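Dihydropteroate synthase (Mycobacterium smegmatis, PDB 6OMZ) probably catalyses the condensation of para-aminobenzoate with 6-hydroxymethyl-7,8-dihydropterin diphosphate to give 7,8-dihydropteroate, the immediate precursor of folates. Local coordinates at residues A[183-187]-A[188-192]. The protein carries 1 engineered substitution. Sequence-based numbering, arbitrary orientation.
Sequences AGVEP and ERLVI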
loop_
_atom_site.group_PDB
_atom_site.type_symbol
_atom_site.label_atom_id
_atom_site.label_comp_id
_atom_site.label_asym_id
_atom_site.label_seq_id
_atom_site.Cartn_x
_atom_site.Cartn_y
_atom_site.Cartn_z
ATOM N N ALA A 183 -9.650 17.455 11.320
ATOM C CA ALA A 183 -10.592 16.512 11.906
ATOM C C ALA A 183 -10.130 15.955 13.249
ATOM O O ALA A 183 -10.890 15.212 13.879
ATOM C CB ALA A 183 -10.833 15.355 10.932
ATOM N N GLY A 184 -8.915 16.272 13.697
ATOM C CA GLY A 184 -8.434 15.837 15.000
ATOM C C GLY A 184 -7.413 14.714 14.969
ATOM O O GLY A 184 -7.026 14.221 16.034
ATOM N N VAL A 185 -6.970 14.280 13.794
ATOM C CA VAL A 185 -5.872 13.323 13.727
ATOM C C VAL A 185 -4.571 14.043 14.056
ATOM O O VAL A 185 -4.328 15.167 13.595
ATOM C CB VAL A 185 -5.820 12.666 12.335
ATOM C CG1 VAL A 185 -4.643 11.686 12.239
ATOM C CG2 VAL A 185 -7.121 11.933 12.052
ATOM N N GLU A 186 -3.729 13.414 14.874
ATOM C CA GLU A 186 -2.468 14.057 15.220
ATOM C C GLU A 186 -1.519 13.989 14.027
ATOM O O GLU A 186 -1.437 12.953 13.357
ATOM C CB GLU A 186 -1.825 13.406 16.443
ATOM C CG GLU A 186 -2.692 13.440 17.709
ATOM C CD GLU A 186 -2.842 14.831 18.315
ATOM O OE1 GLU A 186 -3.702 14.995 19.209
ATOM O OE2 GLU A 186 -2.104 15.757 17.908
ATOM N N PRO A 187 -0.819 15.082 13.716
ATOM C CA PRO A 187 0.047 15.087 12.520
ATOM C C PRO A 187 1.065 13.963 12.515
ATOM O O PRO A 187 1.368 13.411 11.448
ATOM C CB PRO A 187 0.732 16.462 12.589
ATOM C CG PRO A 187 -0.125 17.287 13.481
ATOM C CD PRO A 187 -0.767 16.354 14.459
ATOM N N GLU A 188 1.574 13.589 13.693
ATOM C CA GLU A 188 2.575 12.535 13.764
ATOM C C GLU A 188 2.046 11.178 13.307
ATOM O O GLU A 188 2.849 10.282 13.046
ATOM C CB GLU A 188 3.114 12.417 15.192
ATOM C CG GLU A 188 3.858 13.654 15.707
ATOM C CD GLU A 188 2.938 14.759 16.204
ATOM O OE1 GLU A 188 1.703 14.562 16.242
ATOM O OE2 GLU A 188 3.462 15.836 16.566
ATOM N N ARG A 189 0.731 11.003 13.189
ATOM C CA ARG A 189 0.170 9.698 12.850
ATOM C C ARG A 189 -0.152 9.541 11.366
ATOM O O ARG A 189 -0.704 8.518 10.965
ATOM C CB ARG A 189 -1.074 9.436 13.704
ATOM C CG ARG A 189 -0.735 9.386 15.191
ATOM C CD ARG A 189 -1.765 8.632 16.009
ATOM N NE ARG A 189 -1.286 8.395 17.371
ATOM C CZ ARG A 189 -1.668 9.087 18.438
ATOM N NH1 ARG A 189 -2.556 10.067 18.322
ATOM N NH2 ARG A 189 -1.171 8.792 19.632
ATOM N N LEU A 190 0.217 10.499 10.534
ATOM C CA LEU A 190 -0.099 10.418 9.117
ATOM C C LEU A 190 1.071 9.861 8.319
ATOM O O LEU A 190 2.235 10.130 8.623
ATOM C CB LEU A 190 -0.499 11.792 8.592
ATOM C CG LEU A 190 -1.782 12.210 9.301
ATOM C CD1 LEU A 190 -1.982 13.706 9.235
ATOM C CD2 LEU A 190 -2.974 11.444 8.707
ATOM N N VAL A 191 0.740 9.058 7.311
ATOM C CA VAL A 191 1.656 8.563 6.294
ATOM C C VAL A 191 1.046 8.942 4.950
ATOM O O VAL A 191 -0.180 8.983 4.808
ATOM C CB VAL A 191 1.844 7.029 6.421
ATOM C CG1 VAL A 191 2.761 6.477 5.322
ATOM C CG2 VAL A 191 2.363 6.657 7.829
ATOM N N ILE A 192 1.896 9.256 3.964
ATOM C CA ILE A 192 1.398 9.560 2.625
ATOM C C ILE A 192 2.017 8.598 1.618
ATOM O O ILE A 192 3.082 8.020 1.847
ATOM C CB ILE A 192 1.666 11.023 2.217
ATOM C CG1 ILE A 192 3.153 11.360 2.361
ATOM C CG2 ILE A 192 0.766 11.966 3.041
ATOM C CD1 ILE A 192 3.515 12.796 1.948
HETATM O O HOH W 1 -4.477 10.805 16.030
HETATM O O HOH W 2 -3.206 11.830 20.428
HETATM O O HOH W 3 3.303 12.543 9.893
#
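The guanidinium of Arg189 meets Glu186 obliquely, with NH1 3.4 Å from CG of Glu186, while two waters lie in the guanidinium plane at its edge. Both waters accept from NH1: one also accepts from the backbone N of Glu186, and the other, 2.8 Å from Arg189 NH1, donates a weak bond to Glu186 OE1. The carboxylate and guanidinium planes are 76° apart; the Glu186 chain, bent at chi2 (-70°), runs alongside that of Arg189. Glu186 OE1 and Arg189 NH1 are 5.1 Å apart, too far for a direct salt bridge, and are linked by this second water, weakly on the carboxylate side. These residues form the turn that leads from helix 165-182, ended by a Schellman motif at Gly184, into strand 190-193 of the TIM barrel. A short 3-10 turn makes the link: Arg189 N donates to Glu186 O (2.9 Å) and Leu190 N to Pro187 O (3.3 Å). Pro187 O also accepts from a water at 2.6 Å that bonds to Leu190 O. On the buried side of the turn, Val185, with chi1 at 178°, places CG1 beside its own carbonyl carbon, where it meets Leu190 CD2 at 3.9 Å, and both side chains touch Trp143 of the adjacent parallel strand.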